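Local coordinates for plasmin and fibronectin-binding protein A (PDB 4MR0), which acts as a fibronectin-dependent adhesin and invasin on the pneumococcal surface, binding human fibronectin, plasmin, plasminogen and serum albumin, at residues K161-L166 / G197-D202; I192-G197 / G244-G249; A269-G274 / K313-A318. All blocks are in the same frame, centred on the assembly; numbering follows the deposited sequence.

Interaction 1. Residues K161-L166 / G197-D202; sequences KEIVFL and GLFTDD. With MN (manganese (II) ion), chain F.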
# COMPACT_ATOMS: atom_id res chain seq x y z
N LYS A 161 -1.35 -27.26 2.18
CA LYS A 161 -0.31 -27.36 3.19
C LYS A 161 1.07 -26.95 2.70
O LYS A 161 2.06 -27.04 3.43
CB LYS A 161 -0.26 -28.78 3.77
CG LYS A 161 -1.50 -29.14 4.58
CD LYS A 161 -1.21 -30.29 5.52
CE LYS A 161 -2.43 -30.70 6.31
NZ LYS A 161 -2.07 -31.73 7.33
N GLU A 162 1.13 -26.50 1.45
CA GLU A 162 2.36 -26.01 0.84
C GLU A 162 1.97 -25.00 -0.23
O GLU A 162 0.79 -24.86 -0.58
CB GLU A 162 3.19 -27.14 0.23
CG GLU A 162 4.51 -27.43 0.96
CD GLU A 162 5.61 -26.38 0.70
OE1 GLU A 162 5.36 -25.39 -0.02
OE2 GLU A 162 6.73 -26.56 1.23
N ILE A 163 2.98 -24.29 -0.73
CA ILE A 163 2.80 -23.25 -1.74
C ILE A 163 2.36 -23.77 -3.10
O ILE A 163 2.83 -24.81 -3.56
CB ILE A 163 4.14 -22.47 -1.94
CG1 ILE A 163 4.63 -21.92 -0.60
CG2 ILE A 163 3.95 -21.35 -2.96
CD1 ILE A 163 6.05 -21.37 -0.65
N VAL A 164 1.43 -23.04 -3.72
CA VAL A 164 0.91 -23.36 -5.04
C VAL A 164 1.64 -22.42 -6.00
O VAL A 164 1.81 -21.23 -5.72
CB VAL A 164 -0.60 -23.08 -5.13
CG1 VAL A 164 -1.10 -23.29 -6.56
CG2 VAL A 164 -1.35 -23.98 -4.15
N PHE A 165 2.08 -22.95 -7.14
CA PHE A 165 2.81 -22.13 -8.10
C PHE A 165 2.02 -21.83 -9.36
O PHE A 165 1.63 -22.74 -10.10
CB PHE A 165 4.12 -22.83 -8.45
CG PHE A 165 4.95 -23.15 -7.24
CD1 PHE A 165 5.59 -22.14 -6.54
CD2 PHE A 165 5.03 -24.46 -6.77
CE1 PHE A 165 6.29 -22.43 -5.37
CE2 PHE A 165 5.74 -24.76 -5.60
CZ PHE A 165 6.37 -23.74 -4.90
N LEU A 166 1.76 -20.55 -9.58
CA LEU A 166 1.03 -20.11 -10.76
C LEU A 166 1.98 -20.26 -11.94
O LEU A 166 3.20 -20.17 -11.77
CB LEU A 166 0.61 -18.65 -10.60
CG LEU A 166 -0.28 -18.39 -9.37
CD1 LEU A 166 -0.54 -16.90 -9.24
CD2 LEU A 166 -1.59 -19.17 -9.50
N GLY A 197 6.93 -18.34 -8.98
CA GLY A 197 8.23 -18.95 -9.16
C GLY A 197 8.39 -20.03 -8.11
O GLY A 197 7.68 -20.02 -7.10
N LEU A 198 9.32 -20.95 -8.32
CA LEU A 198 9.52 -22.05 -7.38
C LEU A 198 10.19 -21.66 -6.07
O LEU A 198 11.02 -20.75 -6.01
CB LEU A 198 10.33 -23.17 -8.03
CG LEU A 198 9.69 -23.89 -9.22
CD1 LEU A 198 10.63 -24.99 -9.71
CD2 LEU A 198 8.35 -24.48 -8.80
N PHE A 199 9.80 -22.37 -5.01
CA PHE A 199 10.38 -22.18 -3.69
C PHE A 199 10.28 -23.53 -2.98
O PHE A 199 9.25 -24.20 -3.05
CB PHE A 199 9.64 -21.11 -2.89
CG PHE A 199 10.27 -20.83 -1.55
CD1 PHE A 199 10.03 -21.67 -0.46
CD2 PHE A 199 11.16 -19.77 -1.40
CE1 PHE A 199 10.67 -21.45 0.76
CE2 PHE A 199 11.81 -19.55 -0.18
CZ PHE A 199 11.57 -20.39 0.90
N THR A 200 11.36 -23.93 -2.32
CA THR A 200 11.40 -25.20 -1.60
C THR A 200 11.69 -24.90 -0.13
O THR A 200 10.80 -24.94 0.72
CB THR A 200 12.49 -26.14 -2.16
OG1 THR A 200 13.73 -25.43 -2.27
CG2 THR A 200 12.09 -26.65 -3.53
N ASP A 201 12.95 -24.60 0.17
CA ASP A 201 13.34 -24.27 1.53
C ASP A 201 14.35 -23.14 1.50
O ASP A 201 14.98 -22.88 0.48
CB ASP A 201 13.96 -25.49 2.23
CG ASP A 201 13.05 -26.71 2.19
OD1 ASP A 201 13.12 -27.47 1.20
OD2 ASP A 201 12.25 -26.88 3.13
N ASP A 202 14.50 -22.45 2.62
CA ASP A 202 15.45 -21.34 2.69
C ASP A 202 16.85 -21.92 2.50
O ASP A 202 17.19 -22.96 3.07
CB ASP A 202 15.32 -20.63 4.04
CG ASP A 202 16.16 -19.37 4.11
OD1 ASP A 202 16.30 -18.69 3.08
OD2 ASP A 202 16.66 -19.05 5.21
MN MN F . 8.70 -25.64 1.02
O HOH W 1 7.76 -24.62 -0.92
O HOH W 2 9.45 -26.97 2.86
O HOH W 3 9.08 -27.32 -0.45

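Interaction 2. Residues I192-G197 / G244-G249; sequences IVFMTG and GAFAIG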
# COMPACT_ATOMS: atom_id res chain seq x y z
N ILE A 192 2.85 -18.15 2.33
CA ILE A 192 2.19 -17.41 1.26
C ILE A 192 1.61 -18.46 0.33
O ILE A 192 2.33 -19.35 -0.13
CB ILE A 192 3.21 -16.53 0.52
CG1 ILE A 192 3.85 -15.55 1.53
CG2 ILE A 192 2.54 -15.79 -0.64
CD1 ILE A 192 5.00 -14.71 0.96
N VAL A 193 0.31 -18.37 0.07
CA VAL A 193 -0.40 -19.35 -0.75
C VAL A 193 0.01 -19.53 -2.21
O VAL A 193 0.19 -20.66 -2.67
CB VAL A 193 -1.93 -19.07 -0.71
CG1 VAL A 193 -2.68 -20.18 -1.43
CG2 VAL A 193 -2.39 -18.98 0.74
N PHE A 194 0.14 -18.43 -2.95
CA PHE A 194 0.50 -18.48 -4.36
C PHE A 194 1.79 -17.72 -4.70
O PHE A 194 2.01 -16.62 -4.20
CB PHE A 194 -0.64 -17.88 -5.21
CG PHE A 194 -1.93 -18.62 -5.10
CD1 PHE A 194 -2.08 -19.88 -5.67
CD2 PHE A 194 -3.01 -18.07 -4.41
CE1 PHE A 194 -3.28 -20.57 -5.58
CE2 PHE A 194 -4.21 -18.75 -4.30
CZ PHE A 194 -4.34 -20.01 -4.89
N MET A 195 2.61 -18.33 -5.56
CA MET A 195 3.86 -17.72 -6.03
C MET A 195 4.00 -17.95 -7.54
O MET A 195 3.44 -18.90 -8.08
CB MET A 195 5.05 -18.34 -5.31
CG MET A 195 5.21 -17.90 -3.86
SD MET A 195 6.79 -18.41 -3.14
CE MET A 195 6.61 -17.96 -1.44
N THR A 196 4.73 -17.06 -8.22
CA THR A 196 4.93 -17.17 -9.66
C THR A 196 6.30 -17.75 -9.99
O THR A 196 6.77 -17.68 -11.13
CB THR A 196 4.80 -15.80 -10.35
OG1 THR A 196 5.82 -14.92 -9.87
CG2 THR A 196 3.43 -15.20 -10.09
N GLY A 197 6.93 -18.34 -8.98
CA GLY A 197 8.23 -18.95 -9.16
C GLY A 197 8.39 -20.03 -8.11
O GLY A 197 7.68 -20.02 -7.10
N GLY A 244 0.57 -14.58 3.87
CA GLY A 244 0.14 -13.74 2.77
C GLY A 244 -0.56 -14.59 1.72
O GLY A 244 -0.69 -15.81 1.89
N ALA A 245 -1.00 -13.97 0.63
CA ALA A 245 -1.69 -14.71 -0.42
C ALA A 245 -0.91 -14.86 -1.72
O ALA A 245 -0.87 -15.95 -2.31
CB ALA A 245 -3.05 -14.06 -0.73
N PHE A 246 -0.30 -13.77 -2.18
CA PHE A 246 0.44 -13.78 -3.44
C PHE A 246 1.85 -13.21 -3.36
O PHE A 246 2.09 -12.20 -2.72
CB PHE A 246 -0.32 -12.97 -4.50
CG PHE A 246 -1.58 -13.61 -4.99
CD1 PHE A 246 -1.54 -14.54 -6.03
CD2 PHE A 246 -2.82 -13.26 -4.45
CE1 PHE A 246 -2.71 -15.11 -6.53
CE2 PHE A 246 -3.99 -13.83 -4.94
CZ PHE A 246 -3.95 -14.75 -5.98
N ALA A 247 2.78 -13.88 -4.04
CA ALA A 247 4.16 -13.42 -4.15
C ALA A 247 4.37 -13.42 -5.66
O ALA A 247 4.65 -14.45 -6.27
CB ALA A 247 5.13 -14.38 -3.47
N ILE A 248 4.20 -12.25 -6.26
CA ILE A 248 4.33 -12.06 -7.70
C ILE A 248 5.69 -11.45 -8.02
O ILE A 248 5.94 -10.28 -7.72
CB ILE A 248 3.21 -11.13 -8.20
CG1 ILE A 248 1.84 -11.74 -7.84
CG2 ILE A 248 3.32 -10.93 -9.71
CD1 ILE A 248 0.70 -10.78 -8.00
N GLY A 249 6.58 -12.24 -8.61
CA GLY A 249 7.90 -11.73 -8.93
C GLY A 249 8.32 -12.00 -10.36
O GLY A 249 8.08 -13.09 -10.89

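Interaction 3. Residues A269-G274 / K313-A318; sequences AIQIAG and KGFPYA. With MN (manganese (II) ion), chain G.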
# COMPACT_ATOMS: atom_id res chain seq x y z
N ALA A 269 -0.49 -9.26 2.01
CA ALA A 269 -1.47 -10.08 1.32
C ALA A 269 -0.92 -10.32 -0.08
O ALA A 269 -1.04 -11.41 -0.64
CB ALA A 269 -2.81 -9.38 1.25
N ILE A 270 -0.30 -9.28 -0.63
CA ILE A 270 0.26 -9.35 -1.97
C ILE A 270 1.58 -8.61 -2.07
O ILE A 270 1.72 -7.51 -1.56
CB ILE A 270 -0.70 -8.71 -3.01
CG1 ILE A 270 -2.04 -9.46 -3.03
CG2 ILE A 270 -0.05 -8.72 -4.40
CD1 ILE A 270 -3.11 -8.78 -3.89
N GLN A 271 2.55 -9.23 -2.74
CA GLN A 271 3.85 -8.60 -2.98
C GLN A 271 4.05 -8.64 -4.49
O GLN A 271 3.98 -9.70 -5.10
CB GLN A 271 5.00 -9.34 -2.30
CG GLN A 271 5.01 -9.22 -0.78
CD GLN A 271 6.11 -10.04 -0.14
OE1 GLN A 271 7.28 -9.66 -0.17
NE2 GLN A 271 5.75 -11.18 0.44
N ILE A 272 4.29 -7.48 -5.07
CA ILE A 272 4.50 -7.34 -6.50
C ILE A 272 5.91 -6.80 -6.63
O ILE A 272 6.16 -5.64 -6.30
CB ILE A 272 3.49 -6.33 -7.10
CG1 ILE A 272 2.06 -6.83 -6.85
CG2 ILE A 272 3.74 -6.16 -8.60
CD1 ILE A 272 0.98 -5.79 -7.14
N ALA A 273 6.82 -7.66 -7.08
CA ALA A 273 8.23 -7.30 -7.19
C ALA A 273 8.78 -7.55 -8.58
O ALA A 273 8.67 -8.65 -9.11
CB ALA A 273 9.05 -8.11 -6.17
N GLY A 274 9.40 -6.52 -9.16
CA GLY A 274 9.96 -6.64 -10.49
C GLY A 274 8.94 -7.15 -11.48
O GLY A 274 9.28 -7.86 -12.43
N LYS A 313 16.40 -8.95 -0.43
CA LYS A 313 16.00 -8.32 0.82
C LYS A 313 14.48 -8.16 0.89
O LYS A 313 13.86 -8.50 1.90
CB LYS A 313 16.68 -6.95 0.96
CG LYS A 313 16.26 -6.16 2.19
CD LYS A 313 16.78 -6.80 3.47
CE LYS A 313 16.24 -6.08 4.71
NZ LYS A 313 16.54 -4.61 4.69
N GLY A 314 13.88 -7.63 -0.17
CA GLY A 314 12.44 -7.45 -0.18
C GLY A 314 11.66 -8.63 -0.76
O GLY A 314 10.45 -8.71 -0.59
N PHE A 315 12.35 -9.54 -1.43
CA PHE A 315 11.67 -10.69 -2.04
C PHE A 315 12.58 -11.91 -1.84
O PHE A 315 13.19 -12.41 -2.79
CB PHE A 315 11.44 -10.41 -3.53
CG PHE A 315 10.30 -11.17 -4.14
CD1 PHE A 315 8.98 -10.79 -3.89
CD2 PHE A 315 10.54 -12.29 -4.93
CE1 PHE A 315 7.92 -11.51 -4.44
CE2 PHE A 315 9.49 -13.02 -5.48
CZ PHE A 315 8.17 -12.63 -5.23
N PRO A 316 12.67 -12.40 -0.60
CA PRO A 316 13.49 -13.56 -0.21
C PRO A 316 13.08 -14.92 -0.76
O PRO A 316 13.70 -15.93 -0.42
CB PRO A 316 13.45 -13.50 1.31
CG PRO A 316 12.06 -13.01 1.57
CD PRO A 316 11.90 -11.90 0.55
N TYR A 317 12.08 -14.95 -1.62
CA TYR A 317 11.58 -16.19 -2.19
C TYR A 317 12.35 -16.66 -3.41
O TYR A 317 12.17 -17.79 -3.87
CB TYR A 317 10.10 -16.02 -2.55
CG TYR A 317 9.37 -15.21 -1.51
CD1 TYR A 317 9.22 -15.70 -0.21
CD2 TYR A 317 8.93 -13.92 -1.79
CE1 TYR A 317 8.65 -14.92 0.79
CE2 TYR A 317 8.36 -13.12 -0.80
CZ TYR A 317 8.23 -13.63 0.49
OH TYR A 317 7.70 -12.85 1.48
N ALA A 318 13.21 -15.79 -3.94
CA ALA A 318 14.00 -16.13 -5.11
C ALA A 318 15.40 -15.52 -5.02
O ALA A 318 15.70 -14.75 -4.10
CB ALA A 318 13.30 -15.63 -6.37
MN MN G . 8.55 -7.73 -0.17
O HOH W 4 8.86 -10.59 2.47

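Interaction 1. Residues K161-L166 / G197-D202
Phe165 and Leu198 meet at about a right angle, the leucine laying one methyl over a face of the aromatic ring. Leu198 CD2 stands 4.0 Å from the centroid of the Phe165 ring and only 14° off its normal, a CH-pi contact; on the opposite face lies the carbonyl carbon of Ile163. The ring owes this place to chi1 of -55°, which sets CG anti to the carbonyl carbon of Phe165 and swings the ring against the backbone of 197-199. There Phe165 CD1 approaches Gly197 O to 3.0 Å, and Phe165 CZ lies near the carbonyl of Phe199. Gly197 O is buried here without any polar partner. Next to this pair, Ile163 brings its terminal methyl obliquely against the Phe199 ring, CD1 to Phe199 CD1 4.0 Å. Phe199 also packs edge-to-face with His189.

Polar groups join the two segments through manganese rather than by direct hydrogen bonds. Glu162 binds the ion with one oxygen, OE2, at 2.2 Å, and Thr200 contributes its backbone O, not its hydroxyl. The other carboxylate oxygen, Glu162 OE1, receives the N-H of Ile163 on its anti lone pair (2.7 Å, 159°), a bond that limits how the carboxylate can turn, and it also accepts from a metal-bound water that donates to Phe199 O as well. A second metal-bound water donates to Asp201 OD2, so this aspartate belongs to the second shell and would probably add negative potential around the ion. Three waters and His189 complete the coordination. The fold is a right-handed parallel beta-helix of the pectate lyase-like kind; here a manganese ion on its outside joins a loop leaving one coil to the preceding coil.

Interaction 2. Residues I192-G197 / G244-G249
Segments 192-197 and 244-249 run parallel, their directions 21° apart, and pair in register from Ile192 beside Gly244 to Met195 beside Ala247, with both chains turning a corner at Val193 and Ala245. Phe194 N donates to Ala245 O at 2.8 Å and Val193 N, more loosely, to Gly244 O at 3.3 Å. Further along, Phe194 O accepts from Ala247 N, and Ala247 O accepts from Thr196 N.

Phe194 and Phe246 leave the sheet alongside each other on the same side. Their planes are 25° apart and their centroids 5.2 Å, the rings being nearly parallel but displaced enough to share little overlap; Phe194 CD2 sits over a face of the Phe246 ring, 3.7 Å from Phe246 CE1. Tyr216 packs edge-to-face against both. Ile192, Met195 and Ala247 occupy the other side, where Met195 CG touches Ala247 CB at 3.5 Å and Ile192 CG2, from before the corner at Val193, also comes near the Ala247 methyl. Ile192 and Met195 lie against Gly244 and Ala247, consistent with the small size of those two residues.

As the strand pairing ends, Thr196 takes over with its side chain. Chi1 of 62° places OG1 between its own backbone N and carbonyl carbon, and from there it accepts a nearly straight bond from Gly249 N at 3.1 Å. The hydroxyl thus continues the ladder by one rung after the backbone has diverged. All eleven touching residues are buried, so the chemistry is that of a solenoid coil interface: main-chain polarity is met between coils, while the phenylalanines pair on one side of the sheet and larger aliphatic side chains lie against small partners on the other.

Interaction 3. Residues A269-G274 / K313-A318
A manganese site on the flank of the parallel beta-helix joins strand 270-273, part of the first PbH1 repeat, to the loop 313-318. Gln271 OE1 and the backbone O of Gly314 both bind the manganese, at 2.3 and 2.2 Å; the ion they share holds the two oxygens 3.3 Å apart. Gln306 and Glu308 supply the remaining protein ligands.

The other end of the same amide is held too. Gln271 NE2 donates to Tyr317 OH at 2.8 Å, almost straight at 175° and in the amide plane, while the amide and the tyrosine ring stand 75° apart, the nitrogen approaching at the ring edge. With metal on OE1 and the phenol on NE2, the amide's rotation is fixed. A water links Gln271 OE1 and Tyr317 OH as well. Within the type I turn from Phe315 to Ala318, Tyr317 CD2 lies over the centre of the Phe315 ring, whose CD1 touches Ala273 CB at 3.5 Å.

Around this loop, Trp208 packs edge-to-face with Phe315, Ile192 of strand 191-192 touches both Gln271 and Tyr317, and strand 306-308 pairs in parallel with strand 270-273, continuing the same flank in the next coil.

How the interactions relate
From the N terminus, interaction 1 opens at 161-166 and closes when the chain returns at 197-202, joining a coil edge to the loop that leaves the following coil. Interaction 2 starts before that loop is closed, at 192-197, and ends at 244-249; the two therefore cross along the chain and share Gly197. Interaction 3 follows in series, from 269-274 to 313-318. Strands 164-165, 194-195, 243-252 and 270-273 are successive neighbours on one flank of the solenoid, so interaction 2 sits between the other two; backbone hydrogen bonds probably link Val164 to Val193, and Ile248 to Gln271 and Ala273. The outer loops also meet, the Phe199 ring packing on the backbone carbonyl of Tyr317.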